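Local coordinates for Non-fluorescent flavoprotein (Photobacterium phosphoreum, PDB 1FVP), which binds two FMN molecules per subunit, each carrying an attached myristate, and forms a homodimer related to bacterial luciferase, at residues V11-Q19 against L147-C155; V82-L92 against Y110-I121. One frame throughout, in Å; residues are numbered along the deposited sequence.

Contact 1: residues V11-Q19 against L147-C155. With FMA (6-(3-tetradecanoic acid) flavine mononucleotide), chain E.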
loop_
_atom_site.group_PDB
_atom_site.type_symbol
_atom_site.label_atom_id
_atom_site.label_comp_id
_atom_site.label_asym_id
_atom_site.label_seq_id
_atom_site.Cartn_x
_atom_site.Cartn_y
_atom_site.Cartn_z
ATOM N N VAL A 11 -7.790 -7.486 6.307
ATOM C CA VAL A 11 -6.817 -7.451 7.428
ATOM C C VAL A 11 -5.780 -8.461 6.948
ATOM O O VAL A 11 -5.936 -8.991 5.830
ATOM C CB VAL A 11 -7.471 -7.668 8.767
ATOM C CG1 VAL A 11 -8.568 -6.640 9.061
ATOM C CG2 VAL A 11 -8.011 -9.077 8.891
ATOM N N ASN A 12 -4.761 -8.720 7.699
ATOM C CA ASN A 12 -3.708 -9.682 7.304
ATOM C C ASN A 12 -3.478 -10.451 8.607
ATOM O O ASN A 12 -2.761 -9.995 9.511
ATOM C CB ASN A 12 -2.517 -8.988 6.714
ATOM C CG ASN A 12 -1.300 -9.837 6.423
ATOM O OD1 ASN A 12 -1.369 -11.071 6.269
ATOM N ND2 ASN A 12 -0.142 -9.168 6.337
ATOM N N PHE A 13 -4.165 -11.581 8.615
ATOM C CA PHE A 13 -4.071 -12.432 9.821
ATOM C C PHE A 13 -4.314 -13.897 9.532
ATOM O O PHE A 13 -4.913 -14.266 8.500
ATOM C CB PHE A 13 -5.076 -11.829 10.806
ATOM C CG PHE A 13 -4.512 -11.867 12.191
ATOM C CD1 PHE A 13 -4.385 -13.095 12.839
ATOM C CD2 PHE A 13 -4.114 -10.689 12.808
ATOM C CE1 PHE A 13 -3.854 -13.162 14.117
ATOM C CE2 PHE A 13 -3.586 -10.729 14.099
ATOM C CZ PHE A 13 -3.455 -11.973 14.737
ATOM N N TYR A 14 -3.849 -14.720 10.469
ATOM C CA TYR A 14 -4.002 -16.182 10.345
ATOM C C TYR A 14 -5.283 -16.634 11.041
ATOM O O TYR A 14 -5.602 -16.333 12.195
ATOM C CB TYR A 14 -2.737 -16.930 10.751
ATOM C CG TYR A 14 -1.518 -16.621 9.897
ATOM C CD1 TYR A 14 -1.615 -16.499 8.501
ATOM C CD2 TYR A 14 -0.263 -16.477 10.488
ATOM C CE1 TYR A 14 -0.493 -16.231 7.726
ATOM C CE2 TYR A 14 0.863 -16.211 9.719
ATOM C CZ TYR A 14 0.748 -16.086 8.346
ATOM O OH TYR A 14 1.880 -15.813 7.628
ATOM N N ASN A 15 -6.008 -17.365 10.218
ATOM C CA ASN A 15 -7.299 -17.986 10.439
ATOM C C ASN A 15 -8.236 -17.016 11.167
ATOM O O ASN A 15 -8.441 -17.066 12.382
ATOM C CB ASN A 15 -7.256 -19.374 11.067
ATOM C CG ASN A 15 -6.695 -19.371 12.476
ATOM O OD1 ASN A 15 -5.466 -19.341 12.635
ATOM N ND2 ASN A 15 -7.576 -19.369 13.474
ATOM N N LYS A 16 -8.785 -16.148 10.328
ATOM C CA LYS A 16 -9.754 -15.148 10.827
ATOM C C LYS A 16 -11.024 -15.969 11.103
ATOM O O LYS A 16 -11.145 -17.092 10.558
ATOM C CB LYS A 16 -10.046 -14.058 9.823
ATOM C CG LYS A 16 -8.983 -12.993 9.605
ATOM C CD LYS A 16 -9.093 -11.792 10.514
ATOM C CE LYS A 16 -8.748 -12.009 11.953
ATOM N NZ LYS A 16 -7.452 -12.652 12.208
ATOM N N GLY A 17 -11.885 -15.398 11.931
ATOM C CA GLY A 17 -13.156 -16.085 12.260
ATOM C C GLY A 17 -12.862 -17.576 12.432
ATOM O O GLY A 17 -11.979 -17.922 13.238
ATOM N N GLN A 18 -13.569 -18.391 11.663
ATOM C CA GLN A 18 -13.336 -19.852 11.783
ATOM C C GLN A 18 -12.526 -20.391 10.615
ATOM O O GLN A 18 -11.647 -21.241 10.821
ATOM C CB GLN A 18 -14.643 -20.599 12.019
ATOM C CG GLN A 18 -15.425 -20.112 13.222
ATOM C CD GLN A 18 -14.799 -20.349 14.571
ATOM O OE1 GLN A 18 -15.013 -19.573 15.513
ATOM N NE2 GLN A 18 -14.024 -21.423 14.691
ATOM N N GLN A 19 -12.833 -19.905 9.441
ATOM C CA GLN A 19 -12.212 -20.246 8.160
ATOM C C GLN A 19 -10.815 -20.835 8.319
ATOM O O GLN A 19 -9.954 -20.229 8.979
ATOM C CB GLN A 19 -12.174 -19.011 7.222
ATOM C CG GLN A 19 -12.287 -17.726 7.999
ATOM C CD GLN A 19 -12.590 -16.428 7.327
ATOM O OE1 GLN A 19 -12.634 -16.238 6.111
ATOM N NE2 GLN A 19 -12.826 -15.417 8.186
ATOM N N LEU A 147 -16.957 -12.693 15.111
ATOM C CA LEU A 147 -16.090 -13.861 14.977
ATOM C C LEU A 147 -14.840 -13.451 14.218
ATOM O O LEU A 147 -13.755 -14.015 14.456
ATOM C CB LEU A 147 -16.886 -15.041 14.435
ATOM C CG LEU A 147 -16.950 -16.211 15.428
ATOM C CD1 LEU A 147 -18.137 -16.037 16.354
ATOM C CD2 LEU A 147 -17.032 -17.520 14.657
ATOM N N TYR A 148 -14.993 -12.471 13.340
ATOM C CA TYR A 148 -13.838 -11.970 12.558
ATOM C C TYR A 148 -12.897 -11.203 13.495
ATOM O O TYR A 148 -11.667 -11.237 13.347
ATOM C CB TYR A 148 -14.305 -11.108 11.390
ATOM C CG TYR A 148 -13.282 -10.999 10.288
ATOM C CD1 TYR A 148 -13.097 -12.086 9.426
ATOM C CD2 TYR A 148 -12.502 -9.860 10.091
ATOM C CE1 TYR A 148 -12.167 -12.025 8.390
ATOM C CE2 TYR A 148 -11.569 -9.787 9.057
ATOM C CZ TYR A 148 -11.398 -10.870 8.207
ATOM O OH TYR A 148 -10.487 -10.825 7.186
ATOM N N ILE A 149 -13.495 -10.526 14.463
ATOM C CA ILE A 149 -12.875 -9.731 15.500
ATOM C C ILE A 149 -12.382 -10.563 16.692
ATOM O O ILE A 149 -11.192 -10.540 17.020
ATOM C CB ILE A 149 -13.830 -8.642 16.119
ATOM C CG1 ILE A 149 -14.720 -7.984 15.076
ATOM C CG2 ILE A 149 -12.956 -7.647 16.936
ATOM C CD1 ILE A 149 -14.043 -6.998 14.100
ATOM N N GLU A 150 -13.304 -11.254 17.339
ATOM C CA GLU A 150 -12.975 -12.085 18.498
ATOM C C GLU A 150 -11.689 -12.872 18.286
ATOM O O GLU A 150 -11.015 -13.215 19.280
ATOM C CB GLU A 150 -14.074 -13.042 18.943
ATOM C CG GLU A 150 -14.666 -12.788 20.324
ATOM C CD GLU A 150 -15.989 -13.419 20.627
ATOM O OE1 GLU A 150 -17.031 -13.056 20.100
ATOM O OE2 GLU A 150 -15.872 -14.327 21.481
ATOM N N ASN A 151 -11.376 -13.148 17.034
ATOM C CA ASN A 151 -10.135 -13.873 16.700
ATOM C C ASN A 151 -9.000 -12.833 16.685
ATOM O O ASN A 151 -7.950 -13.056 17.302
ATOM C CB ASN A 151 -10.251 -14.624 15.379
ATOM C CG ASN A 151 -11.014 -15.917 15.575
ATOM O OD1 ASN A 151 -12.050 -16.099 14.941
ATOM N ND2 ASN A 151 -10.488 -16.746 16.472
ATOM N N TYR A 152 -9.299 -11.762 15.965
ATOM C CA TYR A 152 -8.411 -10.620 15.771
ATOM C C TYR A 152 -7.870 -10.102 17.098
ATOM O O TYR A 152 -6.692 -9.678 17.104
ATOM C CB TYR A 152 -9.066 -9.507 14.900
ATOM C CG TYR A 152 -8.566 -8.134 15.291
ATOM C CD1 TYR A 152 -9.202 -7.425 16.317
ATOM C CD2 TYR A 152 -7.419 -7.588 14.723
ATOM C CE1 TYR A 152 -8.706 -6.196 16.754
ATOM C CE2 TYR A 152 -6.921 -6.354 15.140
ATOM C CZ TYR A 152 -7.561 -5.659 16.157
ATOM O OH TYR A 152 -7.063 -4.451 16.573
ATOM N N VAL A 153 -8.655 -10.100 18.164
ATOM C CA VAL A 153 -8.192 -9.609 19.464
ATOM C C VAL A 153 -7.481 -10.682 20.288
ATOM O O VAL A 153 -7.163 -10.343 21.447
ATOM C CB VAL A 153 -9.223 -8.860 20.323
ATOM C CG1 VAL A 153 -9.536 -7.470 19.798
ATOM C CG2 VAL A 153 -10.487 -9.665 20.544
ATOM N N ALA A 154 -7.254 -11.857 19.739
ATOM C CA ALA A 154 -6.518 -12.910 20.472
ATOM C C ALA A 154 -5.061 -12.399 20.556
ATOM O O ALA A 154 -4.362 -12.521 21.574
ATOM C CB ALA A 154 -6.556 -14.234 19.746
ATOM N N CYS A 155 -4.673 -11.806 19.430
ATOM C CA CYS A 155 -3.363 -11.201 19.187
ATOM C C CYS A 155 -3.165 -9.916 20.005
ATOM O O CYS A 155 -2.375 -9.899 20.976
ATOM C CB CYS A 155 -3.111 -10.941 17.713
ATOM S SG CYS A 155 -3.735 -9.400 16.985
HETATM N N1 FMA E . 2.833 -18.970 7.543
HETATM C C2 FMA E . 2.363 -19.748 8.522
HETATM O O2 FMA E . 2.850 -20.065 9.542
HETATM N N3 FMA E . 1.037 -20.317 8.351
HETATM C C4 FMA E . 0.299 -20.070 7.244
HETATM O O4 FMA E . -0.799 -20.596 7.200
HETATM C C4A FMA E . 0.831 -19.236 6.208
HETATM N N5 FMA E . 0.220 -18.924 5.085
HETATM C C5A FMA E . 0.670 -18.143 4.090
HETATM C C6 FMA E . -0.053 -17.887 2.932
HETATM C C7 FMA E . 0.503 -17.063 1.978
HETATM C C7M FMA E . -0.221 -16.694 0.636
HETATM C C8 FMA E . 1.812 -16.489 2.143
HETATM C C8M FMA E . 2.445 -15.597 1.129
HETATM C C9 FMA E . 2.502 -16.773 3.300
HETATM C C9A FMA E . 2.005 -17.579 4.281
HETATM N N10 FMA E . 2.643 -17.911 5.464
HETATM C C10 FMA E . 2.196 -18.685 6.458
HETATM C C1B FMA E . 4.048 -17.356 5.719
HETATM C C2B FMA E . 5.126 -18.037 4.768
HETATM O O2B FMA E . 4.717 -19.350 4.502
HETATM C C3B FMA E . 6.419 -18.003 5.561
HETATM O "O3'" FMA E . 6.236 -18.488 6.828
HETATM C C4B FMA E . 7.029 -16.599 5.537
HETATM O "O4'" FMA E . 6.181 -15.725 4.698
HETATM C C5B FMA E . 8.430 -16.737 4.894
HETATM O "O5'" FMA E . 9.019 -15.316 4.947
HETATM P P FMA E . 10.478 -14.968 5.438
HETATM O O1P FMA E . 11.097 -16.410 5.523
HETATM O O2P FMA E . 11.052 -14.264 4.310
HETATM O O3P FMA E . 10.361 -14.153 6.531
HETATM C "C1'" FMA E . -1.513 -21.065 2.398
HETATM O "O1'" FMA E . -2.265 -20.877 1.368
HETATM O "O2'" FMA E . -1.260 -22.226 2.793
HETATM C "C2'" FMA E . -1.488 -19.905 3.321
HETATM C "C3'" FMA E . -1.372 -18.500 2.766
HETATM C "C4'" FMA E . -2.604 -17.684 2.881
HETATM C "C5'" FMA E . -2.595 -16.199 2.602
HETATM C "C6'" FMA E . -3.486 -15.346 3.431
HETATM C "C7'" FMA E . -3.510 -15.604 4.929
HETATM C "C8'" FMA E . -4.573 -14.910 5.678
HETATM C "C9'" FMA E . -4.761 -13.397 5.494
HETATM C C11 FMA E . -5.793 -13.092 4.440
HETATM C C12 FMA E . -5.349 -12.643 3.093
HETATM C C13 FMA E . -5.051 -11.213 2.826
HETATM C C14 FMA E . -5.980 -10.448 1.932
HETATM C C15 FMA E . -5.479 -10.119 0.559
#
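The ring of Tyr148 receives Lys16 over one face and Gln19 at its edge. Lys16 CD sits 3.6 Å from the centroid of the Tyr148 ring and 20° off its normal, a CH-pi contact, and the two side chains run roughly perpendicular. The lysine chain, bent at chi2, chi3 and chi4, folds its methylenes across the ring. At the edge, Gln19 NE2 lies in the ring plane, 3.5 Å from Tyr148 CE1, with its amide turned 53° against the ring. Val11 comes in obliquely, its CG2 3.6 Å from Tyr148 CE2. His131 also meets this ring, from the same chain.

A second aromatic group, Phe13, presents its edge to the helix: Cys155 SG is modelled there, a sulfur-aromatic contact whose exact distance is doubtful. Tyr14 turns elsewhere and sets one ring face against the flavin of FMA (chain E), whose C4 lies over the rim of that face, while its hydroxyl hydrogen-bonds Lys61 O of the second subunit.

Where the backbones come closest, Gly17 CA stands 4.2 Å from Tyr148 CA. Here Gly17 CA also makes a CA-H...O contact of 3.1 Å with Leu147 O.

The loop after strand 6-11 is thus laid against helix 138-155 in the alpha/beta fold of the luciferase family. The contacts that can be assigned with confidence across this interface are aliphatic-on-aromatic and CA-H...O; the same loop carries the pocket residues Val11, Phe13 and Tyr14, and its Asn12 ND2 hydrogen-bonds Ala63 O of the second subunit.

Contact 2: residues V82-L92 against Y110-I121. With FMA (6-(3-tetradecanoic acid) flavine mononucleotide), chain C.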
loop_
_atom_site.group_PDB
_atom_site.type_symbol
_atom_site.label_atom_id
_atom_site.label_comp_id
_atom_site.label_asym_id
_atom_site.label_seq_id
_atom_site.Cartn_x
_atom_site.Cartn_y
_atom_site.Cartn_z
ATOM N N VAL A 82 -1.378 12.401 14.724
ATOM C CA VAL A 82 -2.462 13.039 13.972
ATOM C C VAL A 82 -2.194 14.536 13.839
ATOM O O VAL A 82 -2.508 15.162 12.812
ATOM C CB VAL A 82 -3.831 12.721 14.608
ATOM C CG1 VAL A 82 -4.167 13.581 15.822
ATOM C CG2 VAL A 82 -4.955 12.804 13.587
ATOM N N ASP A 83 -1.647 15.049 14.922
ATOM C CA ASP A 83 -1.272 16.488 15.011
ATOM C C ASP A 83 -0.255 16.713 13.879
ATOM O O ASP A 83 -0.472 17.471 12.923
ATOM C CB ASP A 83 -0.786 16.759 16.422
ATOM C CG ASP A 83 -0.240 18.153 16.666
ATOM O OD1 ASP A 83 0.835 18.451 16.115
ATOM O OD2 ASP A 83 -0.921 18.894 17.418
ATOM N N ILE A 84 0.825 15.952 13.998
ATOM C CA ILE A 84 1.916 15.955 13.039
ATOM C C ILE A 84 1.432 15.921 11.592
ATOM O O ILE A 84 2.024 16.590 10.723
ATOM C CB ILE A 84 2.916 14.769 13.288
ATOM C CG1 ILE A 84 3.474 14.885 14.717
ATOM C CG2 ILE A 84 4.032 14.750 12.223
ATOM C CD1 ILE A 84 4.351 13.684 15.161
ATOM N N ALA A 85 0.425 15.128 11.338
ATOM C CA ALA A 85 -0.116 14.984 9.974
ATOM C C ALA A 85 -0.705 16.292 9.449
ATOM O O ALA A 85 -0.728 16.504 8.213
ATOM C CB ALA A 85 -1.102 13.816 9.969
ATOM N N ALA A 86 -1.178 17.123 10.378
ATOM C CA ALA A 86 -1.794 18.416 10.036
ATOM C C ALA A 86 -0.715 19.313 9.427
ATOM O O ALA A 86 -0.889 19.995 8.408
ATOM C CB ALA A 86 -2.392 19.078 11.257
ATOM N N LYS A 87 0.399 19.246 10.138
ATOM C CA LYS A 87 1.617 19.983 9.773
ATOM C C LYS A 87 1.842 19.889 8.272
ATOM O O LYS A 87 1.837 20.951 7.604
ATOM C CB LYS A 87 2.785 19.451 10.574
ATOM C CG LYS A 87 3.993 20.372 10.580
ATOM C CD LYS A 87 4.866 20.070 11.798
ATOM C CE LYS A 87 6.026 21.067 11.863
ATOM N NZ LYS A 87 7.209 20.364 12.435
ATOM N N TYR A 88 1.996 18.683 7.726
ATOM C CA TYR A 88 2.201 18.584 6.270
ATOM C C TYR A 88 0.918 18.450 5.462
ATOM O O TYR A 88 1.032 18.157 4.242
ATOM C CB TYR A 88 3.181 17.474 5.903
ATOM C CG TYR A 88 4.472 17.509 6.671
ATOM C CD1 TYR A 88 5.548 18.238 6.169
ATOM C CD2 TYR A 88 4.632 16.835 7.877
ATOM C CE1 TYR A 88 6.768 18.303 6.848
ATOM C CE2 TYR A 88 5.841 16.876 8.570
ATOM C CZ TYR A 88 6.900 17.611 8.047
ATOM O OH TYR A 88 8.108 17.699 8.673
ATOM N N ALA A 89 -0.244 18.641 6.058
ATOM C CA ALA A 89 -1.532 18.556 5.375
ATOM C C ALA A 89 -1.994 17.189 4.897
ATOM O O ALA A 89 -3.023 17.130 4.174
ATOM C CB ALA A 89 -1.539 19.546 4.192
ATOM N N LEU A 90 -1.343 16.104 5.256
ATOM C CA LEU A 90 -1.708 14.736 4.865
ATOM C C LEU A 90 -3.084 14.296 5.379
ATOM O O LEU A 90 -3.483 14.589 6.524
ATOM C CB LEU A 90 -0.616 13.807 5.452
ATOM C CG LEU A 90 0.831 14.243 5.317
ATOM C CD1 LEU A 90 1.660 13.695 6.469
ATOM C CD2 LEU A 90 1.382 13.713 3.996
ATOM N N PRO A 91 -3.800 13.560 4.558
ATOM C CA PRO A 91 -5.113 13.028 4.926
ATOM C C PRO A 91 -4.844 11.841 5.855
ATOM O O PRO A 91 -3.755 11.237 5.800
ATOM C CB PRO A 91 -5.784 12.625 3.632
ATOM C CG PRO A 91 -4.827 12.992 2.540
ATOM C CD PRO A 91 -3.462 13.123 3.204
ATOM N N LEU A 92 -5.841 11.569 6.665
ATOM C CA LEU A 92 -5.840 10.484 7.636
ATOM C C LEU A 92 -6.652 9.270 7.140
ATOM O O LEU A 92 -7.575 9.384 6.311
ATOM C CB LEU A 92 -6.472 10.985 8.931
ATOM C CG LEU A 92 -6.120 12.258 9.625
ATOM C CD1 LEU A 92 -7.119 12.474 10.766
ATOM C CD2 LEU A 92 -4.736 12.119 10.240
ATOM N N TYR A 110 -7.244 17.121 14.273
ATOM C CA TYR A 110 -6.887 17.422 12.874
ATOM C C TYR A 110 -7.583 18.647 12.311
ATOM O O TYR A 110 -7.379 19.040 11.143
ATOM C CB TYR A 110 -6.986 16.230 11.933
ATOM C CG TYR A 110 -6.394 16.410 10.552
ATOM C CD1 TYR A 110 -7.146 16.960 9.510
ATOM C CD2 TYR A 110 -5.097 15.987 10.275
ATOM C CE1 TYR A 110 -6.611 17.136 8.250
ATOM C CE2 TYR A 110 -4.563 16.127 8.999
ATOM C CZ TYR A 110 -5.318 16.702 7.987
ATOM O OH TYR A 110 -4.771 16.821 6.739
ATOM N N ASN A 111 -8.396 19.320 13.100
ATOM C CA ASN A 111 -9.018 20.541 12.495
ATOM C C ASN A 111 -8.377 21.695 13.247
ATOM O O ASN A 111 -8.193 22.779 12.699
ATOM C CB ASN A 111 -10.513 20.347 12.461
ATOM C CG ASN A 111 -10.858 19.512 11.232
ATOM O OD1 ASN A 111 -9.913 19.146 10.516
ATOM N ND2 ASN A 111 -12.151 19.282 11.079
ATOM N N ALA A 112 -8.047 21.304 14.464
ATOM C CA ALA A 112 -7.425 22.154 15.465
ATOM C C ALA A 112 -5.938 22.345 15.152
ATOM O O ALA A 112 -5.443 23.481 15.327
ATOM C CB ALA A 112 -7.651 21.577 16.854
ATOM N N SER A 113 -5.309 21.263 14.720
ATOM C CA SER A 113 -3.879 21.342 14.380
ATOM C C SER A 113 -3.803 22.121 13.074
ATOM O O SER A 113 -3.098 23.143 13.006
ATOM C CB SER A 113 -3.171 20.020 14.325
ATOM O OG SER A 113 -2.851 19.553 15.618
ATOM N N ALA A 114 -4.533 21.651 12.083
ATOM C CA ALA A 114 -4.551 22.336 10.770
ATOM C C ALA A 114 -4.570 23.843 11.035
ATOM O O ALA A 114 -3.782 24.595 10.436
ATOM C CB ALA A 114 -5.750 21.908 9.962
ATOM N N SER A 115 -5.453 24.231 11.950
ATOM C CA SER A 115 -5.576 25.646 12.337
ATOM C C SER A 115 -4.192 26.203 12.698
ATOM O O SER A 115 -3.657 27.085 12.034
ATOM C CB SER A 115 -6.524 25.845 13.514
ATOM O OG SER A 115 -6.709 27.232 13.767
ATOM N N LYS A 116 -3.674 25.652 13.762
ATOM C CA LYS A 116 -2.391 25.954 14.377
ATOM C C LYS A 116 -1.329 26.287 13.349
ATOM O O LYS A 116 -0.912 27.458 13.253
ATOM C CB LYS A 116 -1.936 24.828 15.300
ATOM C CG LYS A 116 -0.463 24.851 15.665
ATOM C CD LYS A 116 -0.210 24.288 17.040
ATOM C CE LYS A 116 -0.722 22.887 17.242
ATOM N NZ LYS A 116 0.444 22.037 17.654
ATOM N N TYR A 117 -0.888 25.320 12.575
ATOM C CA TYR A 117 0.139 25.500 11.538
ATOM C C TYR A 117 -0.402 26.355 10.395
ATOM O O TYR A 117 0.146 26.416 9.282
ATOM C CB TYR A 117 0.620 24.108 11.094
ATOM C CG TYR A 117 1.083 23.166 12.181
ATOM C CD1 TYR A 117 2.363 23.256 12.735
ATOM C CD2 TYR A 117 0.270 22.149 12.679
ATOM C CE1 TYR A 117 2.813 22.390 13.722
ATOM C CE2 TYR A 117 0.698 21.278 13.668
ATOM C CZ TYR A 117 1.972 21.389 14.194
ATOM O OH TYR A 117 2.377 20.517 15.172
ATOM N N ASN A 118 -1.494 27.041 10.658
ATOM C CA ASN A 118 -2.208 27.914 9.724
ATOM C C ASN A 118 -2.245 27.271 8.332
ATOM O O ASN A 118 -2.072 27.995 7.339
ATOM C CB ASN A 118 -1.681 29.346 9.737
ATOM C CG ASN A 118 -2.515 30.340 10.527
ATOM O OD1 ASN A 118 -2.572 30.350 11.772
ATOM N ND2 ASN A 118 -3.207 31.240 9.806
ATOM N N LYS A 119 -2.479 25.976 8.305
ATOM C CA LYS A 119 -2.566 25.144 7.100
ATOM C C LYS A 119 -3.957 25.220 6.488
ATOM O O LYS A 119 -4.895 25.469 7.278
ATOM C CB LYS A 119 -2.296 23.673 7.432
ATOM C CG LYS A 119 -2.201 22.777 6.194
ATOM C CD LYS A 119 -1.071 23.230 5.279
ATOM C CE LYS A 119 0.292 23.008 5.897
ATOM N NZ LYS A 119 1.341 22.951 4.848
ATOM N N ASN A 120 -4.084 25.019 5.180
ATOM C CA ASN A 120 -5.437 25.111 4.591
ATOM C C ASN A 120 -5.886 23.789 3.977
ATOM O O ASN A 120 -5.773 23.568 2.764
ATOM C CB ASN A 120 -5.585 26.297 3.646
ATOM C CG ASN A 120 -7.062 26.513 3.313
ATOM O OD1 ASN A 120 -7.674 25.625 2.692
ATOM N ND2 ASN A 120 -7.644 27.647 3.712
ATOM N N ILE A 121 -6.436 22.968 4.849
ATOM C CA ILE A 121 -6.945 21.639 4.533
ATOM C C ILE A 121 -8.453 21.609 4.418
ATOM O O ILE A 121 -9.146 21.167 5.342
ATOM C CB ILE A 121 -6.436 20.639 5.642
ATOM C CG1 ILE A 121 -6.849 21.146 7.039
ATOM C CG2 ILE A 121 -4.903 20.409 5.552
ATOM C CD1 ILE A 121 -7.895 20.280 7.770
HETATM N N1 FMA C . 7.774 9.847 15.922
HETATM C C2 FMA C . 8.998 9.911 16.465
HETATM O O2 FMA C . 9.427 9.454 17.461
HETATM N N3 FMA C . 10.041 10.661 15.774
HETATM C C4 FMA C . 9.762 11.271 14.613
HETATM O O4 FMA C . 10.601 11.903 14.032
HETATM C C4A FMA C . 8.456 11.186 14.060
HETATM N N5 FMA C . 8.154 11.769 12.934
HETATM C C5A FMA C . 6.966 11.731 12.327
HETATM C C6 FMA C . 6.709 12.402 11.141
HETATM C C7 FMA C . 5.473 12.286 10.566
HETATM C C7M FMA C . 5.094 12.990 9.223
HETATM C C8 FMA C . 4.429 11.511 11.191
HETATM C C8M FMA C . 3.064 11.384 10.602
HETATM C C9 FMA C . 4.698 10.873 12.381
HETATM C C9A FMA C . 5.917 10.963 12.995
HETATM N N10 FMA C . 6.263 10.331 14.199
HETATM C C10 FMA C . 7.450 10.385 14.804
HETATM C C1B FMA C . 5.172 9.653 14.931
HETATM C C2B FMA C . 4.885 8.237 15.410
HETATM O O2B FMA C . 3.506 8.066 15.090
HETATM C C3B FMA C . 5.047 8.224 16.927
HETATM O "O3'" FMA C . 6.383 8.287 17.252
HETATM C C4B FMA C . 4.407 6.992 17.570
HETATM O "O4'" FMA C . 2.988 6.995 17.183
HETATM C C5B FMA C . 4.584 7.030 19.100
HETATM O "O5'" FMA C . 3.492 7.997 19.605
HETATM P P FMA C . 2.052 7.599 20.127
HETATM O O1P FMA C . 1.200 8.021 18.879
HETATM O O2P FMA C . 2.085 6.159 20.286
HETATM O O3P FMA C . 1.823 8.225 21.334
HETATM C "C1'" FMA C . 8.213 15.458 11.733
HETATM O "O1'" FMA C . 8.072 16.069 12.871
HETATM O "O2'" FMA C . 8.744 16.108 10.829
HETATM C "C2'" FMA C . 8.330 13.971 11.789
HETATM C "C3'" FMA C . 7.815 13.202 10.550
HETATM C "C4'" FMA C . 8.908 12.416 9.921
HETATM C "C5'" FMA C . 8.682 11.916 8.503
HETATM C "C6'" FMA C . 9.707 10.849 8.216
HETATM C "C7'" FMA C . 9.752 10.509 6.733
HETATM C "C8'" FMA C . 10.599 9.333 6.431
HETATM C "C9'" FMA C . 10.772 8.948 4.962
HETATM C C11 FMA C . 9.427 8.576 4.367
HETATM C C12 FMA C . 8.687 9.678 3.674
HETATM C C13 FMA C . 7.206 9.542 3.542
HETATM C C14 FMA C . 6.777 8.690 2.366
HETATM C C15 FMA C . 5.581 9.245 1.638
#
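Asp83 and Tyr117 cross at about a right angle, carboxylate and ring planes 80° apart, and this pair lies at one end of the interface. Tyr117 OH donates to the syn lone pair of Asp83 OD1 at 2.7 Å, in the plane of its own ring. The other oxygen is approached differently: Ser113 OG donates to Asp83 OD2 over 2.7 Å from above the carboxylate, 75° out of its plane. Lys116 NZ completes a salt bridge to Asp83 OD2 at 3.4 Å, its hydrogen bond weak.

The Tyr117 ring is itself clamped between two lysine chains, Lys87 CB lying 4.0 Å above its centre and Lys116 CG over the opposite face. With CG of Lys87 anti to the backbone N, that chain continues past the ring toward CE1.

Further along, Tyr110 lies along Val82, Ala85 and Ala86 of the helix, with Leu92 CG over one ring face, and its OH reaches the turn in a weak hydrogen bond to Leu90 O (2.6 Å). Ala86 CB packs on Ser113 CB; the axes of helices 82-87 and 110-116 approach to 8.1 Å, crossing at -42°.

Three donors converge on the Asp83 carboxylate, one of them cationic, an arrangement that would be expected to stabilise its negative charge and to hold its rotation by bonds from two directions.

How the contacts relate
The two contacts occupy opposite sides of the chain's centre, their own centres 34 Å apart and their nearest atoms about 16 Å apart, and they do not touch. Each borders a different flavin: Tyr14 of contact 1 sets one ring face against the flavin of FMA of chain E, while in contact 2 Tyr88 OH hydrogen-bonds O2' of FMA of chain C at 2.8 Å. Dimerisation relates them, because the chain E ligand is also hydrogen-bonded by Tyr88, Thr77 and Ser78 of the second subunit. A flavin site of this kind therefore combines the 11-19 loop of one subunit with the 82-92 region of the other, two regions that lie far apart within either chain.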